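Local structure of quinone oxidoreductase 1 (Escherichia coli, 1QOR) at residues R4-K9 against S56-L61; E30-N35 against S96-I101; V153-C158 against L182-W187. The protein catalyses the NADPH-dependent one-electron reduction of quinones to semiquinones, working as a homodimer. All coordinates share one frame; numbering follows the deposited sequence.

Contact 1 of 3, residues R4-K9 against S56-L61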
loop_
_atom_site.group_PDB
_atom_site.type_symbol
_atom_site.label_atom_id
_atom_site.label_comp_id
_atom_site.label_asym_id
_atom_site.label_seq_id
_atom_site.Cartn_x
_atom_site.Cartn_y
_atom_site.Cartn_z
ATOM N N ARG A 4 -12.837 -30.806 22.962
ATOM C CA ARG A 4 -12.506 -29.573 22.269
ATOM C C ARG A 4 -11.681 -28.771 23.260
ATOM O O ARG A 4 -11.679 -29.057 24.469
ATOM C CB ARG A 4 -13.768 -28.780 21.874
ATOM C CG ARG A 4 -14.375 -27.929 23.017
ATOM C CD ARG A 4 -15.807 -27.437 22.758
ATOM N NE ARG A 4 -15.938 -26.567 21.581
ATOM C CZ ARG A 4 -15.917 -25.224 21.598
ATOM N NH1 ARG A 4 -15.767 -24.550 22.744
ATOM N NH2 ARG A 4 -16.068 -24.545 20.456
ATOM N N ILE A 5 -10.913 -27.822 22.743
ATOM C CA ILE A 5 -10.121 -26.955 23.594
ATOM C C ILE A 5 -10.885 -25.648 23.629
ATOM O O ILE A 5 -11.494 -25.242 22.626
ATOM C CB ILE A 5 -8.714 -26.670 23.003
ATOM C CG1 ILE A 5 -7.860 -27.940 23.004
ATOM C CG2 ILE A 5 -8.024 -25.572 23.778
ATOM C CD1 ILE A 5 -7.605 -28.519 24.384
ATOM N N GLU A 6 -10.903 -25.004 24.785
ATOM C CA GLU A 6 -11.560 -23.717 24.862
ATOM C C GLU A 6 -10.931 -22.837 25.901
ATOM O O GLU A 6 -10.106 -23.295 26.691
ATOM C CB GLU A 6 -13.066 -23.859 25.054
ATOM C CG GLU A 6 -13.492 -24.424 26.360
ATOM C CD GLU A 6 -15.005 -24.378 26.504
ATOM O OE1 GLU A 6 -15.704 -24.892 25.580
ATOM O OE2 GLU A 6 -15.471 -23.826 27.534
ATOM N N PHE A 7 -11.170 -21.541 25.764
ATOM C CA PHE A 7 -10.633 -20.577 26.714
ATOM C C PHE A 7 -11.782 -19.620 27.097
ATOM O O PHE A 7 -12.671 -19.342 26.296
ATOM C CB PHE A 7 -9.351 -19.870 26.176
ATOM C CG PHE A 7 -9.574 -19.001 24.967
ATOM C CD1 PHE A 7 -9.678 -19.559 23.688
ATOM C CD2 PHE A 7 -9.679 -17.612 25.103
ATOM C CE1 PHE A 7 -9.886 -18.736 22.553
ATOM C CE2 PHE A 7 -9.886 -16.781 23.995
ATOM C CZ PHE A 7 -9.991 -17.350 22.712
ATOM N N HIS A 8 -11.809 -19.257 28.374
ATOM C CA HIS A 8 -12.835 -18.407 28.977
ATOM C C HIS A 8 -12.332 -16.983 29.216
ATOM O O HIS A 8 -13.116 -16.104 29.599
ATOM C CB HIS A 8 -13.283 -19.020 30.330
ATOM C CG HIS A 8 -14.017 -20.327 30.201
ATOM N ND1 HIS A 8 -15.135 -20.633 30.951
ATOM C CD2 HIS A 8 -13.795 -21.406 29.407
ATOM C CE1 HIS A 8 -15.569 -21.842 30.628
ATOM N NE2 HIS A 8 -14.773 -22.333 29.693
ATOM N N LYS A 9 -11.037 -16.762 28.998
ATOM C CA LYS A 9 -10.437 -15.450 29.207
ATOM C C LYS A 9 -9.179 -15.360 28.371
ATOM O O LYS A 9 -8.575 -16.393 28.063
ATOM C CB LYS A 9 -10.038 -15.270 30.678
ATOM C CG LYS A 9 -9.144 -16.395 31.194
ATOM C CD LYS A 9 -8.671 -16.184 32.611
ATOM C CE LYS A 9 -7.932 -14.864 32.709
ATOM N NZ LYS A 9 -7.026 -14.778 33.928
ATOM N N SER A 56 -17.101 -14.193 20.910
ATOM C CA SER A 56 -17.444 -14.185 22.317
ATOM C C SER A 56 -16.654 -15.228 23.122
ATOM O O SER A 56 -16.054 -16.159 22.557
ATOM C CB SER A 56 -18.937 -14.442 22.479
ATOM O OG SER A 56 -19.240 -15.725 21.966
ATOM N N LEU A 57 -16.693 -15.077 24.444
ATOM C CA LEU A 57 -16.033 -15.971 25.373
ATOM C C LEU A 57 -17.132 -16.675 26.182
ATOM O O LEU A 57 -18.152 -16.070 26.483
ATOM C CB LEU A 57 -15.094 -15.173 26.287
ATOM C CG LEU A 57 -13.881 -14.499 25.614
ATOM C CD1 LEU A 57 -13.079 -13.609 26.568
ATOM C CD2 LEU A 57 -12.987 -15.569 25.066
ATOM N N PRO A 58 -16.957 -17.970 26.516
ATOM C CA PRO A 58 -15.801 -18.818 26.186
ATOM C C PRO A 58 -15.722 -19.015 24.689
ATOM O O PRO A 58 -16.693 -18.748 23.963
ATOM C CB PRO A 58 -16.120 -20.144 26.889
ATOM C CG PRO A 58 -17.027 -19.742 28.013
ATOM C CD PRO A 58 -17.922 -18.724 27.329
ATOM N N SER A 59 -14.581 -19.498 24.226
ATOM C CA SER A 59 -14.418 -19.714 22.799
ATOM C C SER A 59 -13.535 -20.890 22.510
ATOM O O SER A 59 -12.688 -21.272 23.344
ATOM C CB SER A 59 -13.809 -18.465 22.164
ATOM O OG SER A 59 -13.648 -18.622 20.768
ATOM N N GLY A 60 -13.804 -21.522 21.369
ATOM C CA GLY A 60 -12.956 -22.601 20.893
ATOM C C GLY A 60 -11.810 -21.904 20.120
ATOM O O GLY A 60 -11.742 -20.658 20.075
ATOM N N LEU A 61 -10.969 -22.683 19.438
ATOM C CA LEU A 61 -9.820 -22.148 18.706
ATOM C C LEU A 61 -9.528 -22.957 17.426
ATOM O O LEU A 61 -9.982 -24.094 17.281
ATOM C CB LEU A 61 -8.593 -22.254 19.608
ATOM C CG LEU A 61 -7.797 -21.043 20.078
ATOM C CD1 LEU A 61 -6.366 -21.441 20.332
ATOM C CD2 LEU A 61 -7.869 -19.945 19.052
HETATM O O HOH W 1 -15.977 -21.831 19.277
HETATM O O HOH W 2 -11.928 -25.547 20.026
#
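Phe7 holds CG between its backbone N and carbonyl carbon (chi1 65°), which swings the ring back along the 56-61 loop, whereas His8 keeps CG anti to its carbonyl carbon (chi1 -67°) and spreads its imidazole over Pro58. The phenyl ring is met obliquely from several directions: Leu57 CD2 comes within 3.5 Å of Phe7 CE2, and Leu61 CG lies 4.0 Å from Phe7 CE1. Ile47 of helix 42-49 also packs on this ring. At His8 the contact is a CH-pi interaction, with Pro58 CG 3.6 Å from the ring centroid and only 8° off the normal. The proline follows a cis peptide bond. Between these two side-chain contacts the backbones pair once, Phe7 N donating to Ser59 O at 2.9 Å and Ser59 N returning a bond to Phe7 O at 2.8 Å.

Glu6 ties its neighbours together. Its OE1 forms a salt bridge with Arg4 NH1, 2.9 Å apart, while its OE2 accepts His8 NE2 at 2.7 Å through the anti lone pair, so both carboxylate oxygens are engaged. The Arg4 guanidinium, thus steadied, runs close to Gly60, where a side chain would collide with NH2; one water joins that nitrogen to Gly60 N, and a second links Ile5 O to Leu61 N. An isolated antiparallel bridge flanked by side-chain packing therefore fastens the N-terminal strand 3-6 to the loop leading into strand 65-72 of the GroES-like domain.

Contact 2 of 3, residues E30-N35 against S96-I101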
loop_
_atom_site.group_PDB
_atom_site.type_symbol
_atom_site.label_atom_id
_atom_site.label_comp_id
_atom_site.label_asym_id
_atom_site.label_seq_id
_atom_site.Cartn_x
_atom_site.Cartn_y
_atom_site.Cartn_z
ATOM N N GLU A 30 -23.838 -27.354 6.171
ATOM C CA GLU A 30 -22.618 -27.789 6.827
ATOM C C GLU A 30 -22.374 -29.297 6.719
ATOM O O GLU A 30 -23.245 -30.057 6.319
ATOM C CB GLU A 30 -22.691 -27.449 8.323
ATOM C CG GLU A 30 -22.912 -25.975 8.644
ATOM C CD GLU A 30 -22.839 -25.660 10.145
ATOM O OE1 GLU A 30 -23.205 -26.519 10.977
ATOM O OE2 GLU A 30 -22.420 -24.534 10.493
ATOM N N ILE A 31 -21.175 -29.723 7.095
ATOM C CA ILE A 31 -20.809 -31.139 7.127
ATOM C C ILE A 31 -20.171 -31.263 8.513
ATOM O O ILE A 31 -19.752 -30.251 9.097
ATOM C CB ILE A 31 -19.740 -31.515 6.057
ATOM C CG1 ILE A 31 -18.452 -30.682 6.249
ATOM C CG2 ILE A 31 -20.327 -31.374 4.677
ATOM C CD1 ILE A 31 -17.290 -30.981 5.300
ATOM N N GLN A 32 -20.172 -32.466 9.073
ATOM C CA GLN A 32 -19.559 -32.702 10.365
ATOM C C GLN A 32 -18.337 -33.551 10.081
ATOM O O GLN A 32 -18.441 -34.568 9.376
ATOM C CB GLN A 32 -20.499 -33.480 11.245
ATOM C CG GLN A 32 -19.850 -33.978 12.498
ATOM C CD GLN A 32 -20.895 -34.372 13.504
ATOM O OE1 GLN A 32 -21.653 -33.512 13.993
ATOM N NE2 GLN A 32 -20.983 -35.674 13.799
ATOM N N VAL A 33 -17.205 -33.198 10.681
ATOM C CA VAL A 33 -15.961 -33.924 10.424
ATOM C C VAL A 33 -15.306 -34.458 11.669
ATOM O O VAL A 33 -15.242 -33.775 12.686
ATOM C CB VAL A 33 -14.949 -33.000 9.679
ATOM C CG1 VAL A 33 -13.578 -33.637 9.551
ATOM C CG2 VAL A 33 -15.511 -32.604 8.318
ATOM N N GLU A 34 -14.915 -35.718 11.628
ATOM C CA GLU A 34 -14.212 -36.290 12.757
ATOM C C GLU A 34 -12.762 -35.953 12.400
ATOM O O GLU A 34 -12.224 -36.482 11.396
ATOM C CB GLU A 34 -14.355 -37.800 12.790
ATOM C CG GLU A 34 -15.717 -38.355 13.117
ATOM C CD GLU A 34 -15.711 -39.871 12.932
ATOM O OE1 GLU A 34 -14.940 -40.573 13.654
ATOM O OE2 GLU A 34 -16.411 -40.349 12.001
ATOM N N ASN A 35 -12.141 -35.077 13.189
ATOM C CA ASN A 35 -10.786 -34.626 12.919
ATOM C C ASN A 35 -9.735 -35.681 13.228
ATOM O O ASN A 35 -9.801 -36.328 14.258
ATOM C CB ASN A 35 -10.512 -33.315 13.661
ATOM C CG ASN A 35 -11.324 -32.117 13.093
ATOM O OD1 ASN A 35 -11.578 -31.150 13.810
ATOM N ND2 ASN A 35 -11.714 -32.180 11.829
ATOM N N SER A 96 -10.539 -29.604 17.979
ATOM C CA SER A 96 -11.561 -30.485 18.508
ATOM C C SER A 96 -11.542 -31.782 17.737
ATOM O O SER A 96 -11.083 -31.838 16.578
ATOM C CB SER A 96 -12.925 -29.841 18.325
ATOM O OG SER A 96 -13.189 -29.642 16.948
ATOM N N SER A 97 -12.130 -32.813 18.332
ATOM C CA SER A 97 -12.182 -34.108 17.683
ATOM C C SER A 97 -13.306 -34.187 16.654
ATOM O O SER A 97 -13.227 -34.971 15.726
ATOM C CB SER A 97 -12.242 -35.228 18.733
ATOM O OG SER A 97 -13.375 -35.115 19.574
ATOM N N VAL A 98 -14.303 -33.316 16.757
ATOM C CA VAL A 98 -15.434 -33.290 15.813
ATOM C C VAL A 98 -15.799 -31.816 15.654
ATOM O O VAL A 98 -15.978 -31.101 16.659
ATOM C CB VAL A 98 -16.715 -33.994 16.398
ATOM C CG1 VAL A 98 -17.807 -34.131 15.337
ATOM C CG2 VAL A 98 -16.354 -35.348 17.014
ATOM N N HIS A 99 -15.961 -31.357 14.417
ATOM C CA HIS A 99 -16.284 -29.959 14.191
ATOM C C HIS A 99 -17.261 -29.836 13.028
ATOM O O HIS A 99 -17.259 -30.666 12.119
ATOM C CB HIS A 99 -14.972 -29.172 13.928
ATOM C CG HIS A 99 -15.126 -27.669 13.976
ATOM N ND1 HIS A 99 -15.891 -27.019 14.926
ATOM C CD2 HIS A 99 -14.586 -26.693 13.203
ATOM C CE1 HIS A 99 -15.812 -25.712 14.735
ATOM N NE2 HIS A 99 -15.026 -25.487 13.696
ATOM N N ASN A 100 -18.176 -28.879 13.089
ATOM C CA ASN A 100 -19.095 -28.707 11.959
ATOM C C ASN A 100 -18.531 -27.551 11.128
ATOM O O ASN A 100 -18.038 -26.580 11.688
ATOM C CB ASN A 100 -20.545 -28.439 12.415
ATOM C CG ASN A 100 -21.143 -29.608 13.170
ATOM O OD1 ASN A 100 -21.024 -30.754 12.764
ATOM N ND2 ASN A 100 -21.777 -29.322 14.284
ATOM N N ILE A 101 -18.589 -27.665 9.804
ATOM C CA ILE A 101 -18.012 -26.664 8.933
ATOM C C ILE A 101 -18.912 -26.399 7.729
ATOM O O ILE A 101 -19.530 -27.324 7.198
ATOM C CB ILE A 101 -16.594 -27.175 8.357
ATOM C CG1 ILE A 101 -15.625 -27.513 9.474
ATOM C CG2 ILE A 101 -15.950 -26.132 7.433
ATOM C CD1 ILE A 101 -15.574 -28.983 9.763
HETATM O O HOH W 3 -11.671 -37.507 15.995
#
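Ile31 and Ile101 exchange a pair of backbone hydrogen bonds, Ile31 N to Ile101 O and Ile101 N to Ile31 O, both 2.9 Å. Two residues on, Val33 and His99 do the same, Val33 N reaching His99 O at 2.9 Å and His99 N reaching Val33 O at 3.1 Å. The fifth bond, Asn35 N to Ser97 O at 2.8 Å, is less regular, since the donor sits 41° out of the carbonyl plane. Ser97 O accepts a second hydrogen bond, from a water that also donates to Asn35 O.

Several polar side chains find partners outside the two strands: Glu30 OE1 accepts from Ala27 N, Asn100 ND2 donates to Ala24 O, His99 NE2 is paired with Ala91 O, and Ser96 OG with Gly93 O. Carbon contacts add to this on each face. On one, Ile101 CD1 touches Val33 CG2 at 3.9 Å; on the other, Gln32 stretches out with CG anti to its N (chi1 169°) and rests that methylene 3.5 Å from Val98 CG1. Replacing Gln32 with an alanine would probably strip Val98 of this cover and open a gap beside the Asn100 amide. Strand 30-35 is thus a central strand, paired antiparallel with 98-102 on one edge and 65-72 on the other, within the beta-sheet of the GroES-like domain.

Contact 3 of 3, residues V153-C158 against L182-W187. With NDP (NADPH dihydro-nicotinamide-adenine-dinucleotide phosphate), chain D.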
loop_
_atom_site.group_PDB
_atom_site.type_symbol
_atom_site.label_atom_id
_atom_site.label_comp_id
_atom_site.label_asym_id
_atom_site.label_seq_id
_atom_site.Cartn_x
_atom_site.Cartn_y
_atom_site.Cartn_z
ATOM N N VAL A 153 4.821 -21.248 7.360
ATOM C CA VAL A 153 4.607 -20.647 6.069
ATOM C C VAL A 153 5.967 -20.555 5.348
ATOM O O VAL A 153 6.050 -20.861 4.154
ATOM C CB VAL A 153 3.986 -19.213 6.206
ATOM C CG1 VAL A 153 4.012 -18.502 4.881
ATOM C CG2 VAL A 153 2.547 -19.282 6.701
ATOM N N GLY A 154 7.021 -20.169 6.085
ATOM C CA GLY A 154 8.352 -19.985 5.493
ATOM C C GLY A 154 8.878 -21.144 4.649
ATOM O O GLY A 154 9.151 -20.978 3.451
ATOM N N LEU A 155 8.935 -22.324 5.254
ATOM C CA LEU A 155 9.429 -23.511 4.573
ATOM C C LEU A 155 8.623 -23.854 3.312
ATOM O O LEU A 155 9.197 -24.346 2.310
ATOM C CB LEU A 155 9.514 -24.686 5.559
ATOM C CG LEU A 155 10.899 -25.253 5.955
ATOM C CD1 LEU A 155 12.099 -24.267 5.822
ATOM C CD2 LEU A 155 10.798 -25.865 7.337
ATOM N N ILE A 156 7.308 -23.589 3.322
ATOM C CA ILE A 156 6.513 -23.834 2.127
ATOM C C ILE A 156 6.881 -22.752 1.096
ATOM O O ILE A 156 6.983 -23.020 -0.114
ATOM C CB ILE A 156 4.989 -23.786 2.413
ATOM C CG1 ILE A 156 4.575 -24.984 3.257
ATOM C CG2 ILE A 156 4.198 -23.766 1.117
ATOM C CD1 ILE A 156 3.108 -24.916 3.776
ATOM N N ALA A 157 7.078 -21.524 1.570
ATOM C CA ALA A 157 7.430 -20.438 0.662
ATOM C C ALA A 157 8.786 -20.739 -0.043
ATOM O O ALA A 157 8.948 -20.492 -1.238
ATOM C CB ALA A 157 7.478 -19.101 1.421
ATOM N N CYS A 158 9.762 -21.237 0.701
ATOM C CA CYS A 158 11.060 -21.595 0.113
ATOM C C CYS A 158 10.926 -22.589 -1.095
ATOM O O CYS A 158 11.468 -22.350 -2.176
ATOM C CB CYS A 158 11.930 -22.216 1.193
ATOM S SG CYS A 158 12.577 -21.051 2.371
ATOM N N LEU A 182 17.833 -23.121 3.456
ATOM C CA LEU A 182 18.635 -23.334 2.240
ATOM C C LEU A 182 18.307 -24.708 1.647
ATOM O O LEU A 182 18.024 -24.855 0.475
ATOM C CB LEU A 182 20.124 -23.187 2.574
ATOM C CG LEU A 182 20.604 -21.757 2.841
ATOM C CD1 LEU A 182 21.851 -21.766 3.632
ATOM C CD2 LEU A 182 20.824 -21.039 1.556
ATOM N N LYS A 183 18.179 -25.683 2.519
ATOM C CA LYS A 183 17.843 -27.035 2.127
ATOM C C LYS A 183 16.496 -27.014 1.445
ATOM O O LYS A 183 16.328 -27.635 0.398
ATOM C CB LYS A 183 17.779 -27.869 3.371
ATOM C CG LYS A 183 18.033 -29.307 3.158
ATOM C CD LYS A 183 18.670 -29.899 4.464
ATOM N N ALA A 184 15.525 -26.284 2.008
ATOM C CA ALA A 184 14.194 -26.180 1.370
ATOM C C ALA A 184 14.229 -25.393 0.051
ATOM O O ALA A 184 13.333 -25.533 -0.781
ATOM C CB ALA A 184 13.192 -25.554 2.312
ATOM N N GLY A 185 15.248 -24.573 -0.197
ATOM C CA GLY A 185 15.203 -23.865 -1.467
ATOM C C GLY A 185 15.413 -22.364 -1.438
ATOM O O GLY A 185 15.300 -21.729 -2.477
ATOM N N ALA A 186 15.732 -21.792 -0.284
ATOM C CA ALA A 186 16.020 -20.374 -0.211
ATOM C C ALA A 186 17.356 -20.190 -0.938
ATOM O O ALA A 186 18.297 -20.978 -0.732
ATOM C CB ALA A 186 16.182 -19.954 1.217
ATOM N N TRP A 187 17.449 -19.148 -1.764
ATOM C CA TRP A 187 18.650 -18.844 -2.510
ATOM C C TRP A 187 19.751 -18.407 -1.561
ATOM O O TRP A 187 20.849 -18.932 -1.617
ATOM C CB TRP A 187 18.351 -17.785 -3.532
ATOM C CG TRP A 187 19.517 -17.405 -4.401
ATOM C CD1 TRP A 187 20.190 -18.206 -5.287
ATOM C CD2 TRP A 187 20.062 -16.094 -4.554
ATOM N NE1 TRP A 187 21.097 -17.463 -5.996
ATOM C CE2 TRP A 187 21.044 -16.166 -5.567
ATOM C CE3 TRP A 187 19.808 -14.865 -3.937
ATOM C CZ2 TRP A 187 21.771 -15.055 -5.981
ATOM C CZ3 TRP A 187 20.534 -13.751 -4.349
ATOM C CH2 TRP A 187 21.504 -13.853 -5.363
HETATM P PA NDP D . 5.847 -19.771 12.173
HETATM O O1A NDP D . 5.890 -21.253 12.260
HETATM O O2A NDP D . 6.493 -19.111 11.008
HETATM O O5B NDP D . 6.322 -19.126 13.500
HETATM C C5B NDP D . 6.611 -17.759 13.631
HETATM C C4B NDP D . 8.076 -17.552 13.395
HETATM O O4B NDP D . 8.159 -16.137 13.286
HETATM C C3B NDP D . 9.036 -17.928 14.532
HETATM O O3B NDP D . 9.368 -19.339 14.443
HETATM C C2B NDP D . 10.142 -16.894 14.384
HETATM O O2B NDP D . 11.157 -17.448 13.557
HETATM C C1B NDP D . 9.423 -15.645 13.709
HETATM N N9A NDP D . 9.465 -14.594 14.738
HETATM C C8A NDP D . 10.135 -13.442 14.699
HETATM N N7A NDP D . 9.959 -12.775 15.847
HETATM C C5A NDP D . 9.176 -13.549 16.565
HETATM C C6A NDP D . 8.749 -13.275 17.858
HETATM N N6A NDP D . 9.087 -12.172 18.514
HETATM N N1A NDP D . 7.974 -14.205 18.418
HETATM C C2A NDP D . 7.614 -15.354 17.780
HETATM N N3A NDP D . 8.037 -15.608 16.540
HETATM C C4A NDP D . 8.841 -14.700 15.914
HETATM O O3 NDP D . 4.289 -19.476 12.064
HETATM P PN NDP D . 3.168 -19.691 10.971
HETATM O O1N NDP D . 3.698 -20.379 9.738
HETATM O O2N NDP D . 1.938 -20.248 11.650
HETATM O O5D NDP D . 2.866 -18.111 10.618
HETATM C C5D NDP D . 3.836 -17.180 10.159
HETATM C C4D NDP D . 3.283 -15.794 10.140
HETATM O O4D NDP D . 2.312 -15.654 9.079
HETATM C C3D NDP D . 2.576 -15.400 11.431
HETATM O O3D NDP D . 2.898 -14.049 11.774
HETATM C C2D NDP D . 1.092 -15.550 11.029
HETATM O O2D NDP D . 0.250 -14.777 11.847
HETATM C C1D NDP D . 1.066 -15.050 9.613
HETATM N N1N NDP D . 0.072 -15.565 8.634
HETATM C C2N NDP D . -0.631 -14.679 7.856
HETATM C C3N NDP D . -1.542 -15.182 6.944
HETATM C C7N NDP D . -2.321 -14.245 6.030
HETATM O O7N NDP D . -3.097 -14.682 5.188
HETATM N N7N NDP D . -2.083 -12.965 6.221
HETATM C C4N NDP D . -1.750 -16.543 6.796
HETATM C C5N NDP D . -1.022 -17.433 7.596
HETATM C C6N NDP D . -0.119 -16.927 8.517
HETATM P P2B NDP D . 12.744 -16.968 13.710
HETATM O O1X NDP D . 13.418 -17.551 12.529
HETATM O O2X NDP D . 12.718 -15.500 13.692
HETATM O O3X NDP D . 13.147 -17.532 15.012
#
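Cys158 and Ala184 meet in the Rossmann domain where helix 152-164, the crossover helix of the beta-alpha-beta unit formed with strands 143-146 and 167-172, meets the end of the next helix, 175-184. The contact is small, and its side-chain contacts are all apolar. Ala184 CB sits at its middle, 3.7 Å from Cys158 CB, and Leu155 CD1 reaches the same methyl at 3.9 Å, so one alanine fills the angle between two side chains a turn apart on the helix. Cys158 turns its sulfur anti to the carbonyl carbon (chi1 -74°), which carries SG past Ala184 to lie 3.9 Å from Ala186 CB. Leu168 of strand 167-172 touches both Cys158 and Ala186, closing this small cluster against the sheet.

Helix 175-184 stops here in a Schellman motif. Gly185 takes a phi of 130° and its N bonds back to Leu182 O at 2.9 Å. A side chain at this position would be jammed against the carbonyl oxygen of Ala184 and would strike Cys158 O as well, so glycine suits both the turn and the close approach of the helix. The chain then moves on into strand 188-191.

At the other end of 153-158 lies the cofactor. Val153 N, near the start of helix 152-164, donates to O1N of the nicotinamide-side phosphate at 2.8 Å, and Val153 CG2 stands 3.4 Å from that oxygen. Tyr46, Tyr130 and Lys177 also bond to the dinucleotide. The chemistry is therefore divided along one helix: its N-terminal end, whose dipole would probably favour the negative phosphate, faces NADPH, while farther along, side-chain methyl, methylene and thiol groups pack on Ala184 and Ala186, with no hydrogen bond between the two segments.

Overall arrangement
Contacts 1 and 2 interlock along the chain, their segments alternating in the order 4-9, 30-35, 56-61 and 96-101. Their centres are 17 Å apart, and they touch where Arg4 CB meets Ser96 CB at 3.8 Å, so together they tie the N-terminal strand, the loop before strand 65-72 and the GroES-like sheet into one body. Contact 3 begins only after both have closed. It lies in the Rossmann domain, on the opposite side of the chain's centre, about 34 Å from contact 1 and 32 Å from contact 2, centre to centre. The three thus sample both lobes of the dehydrogenase fold, and NADPH is hydrogen-bonded from both: by Tyr46 in the one lobe and Val153 in the other.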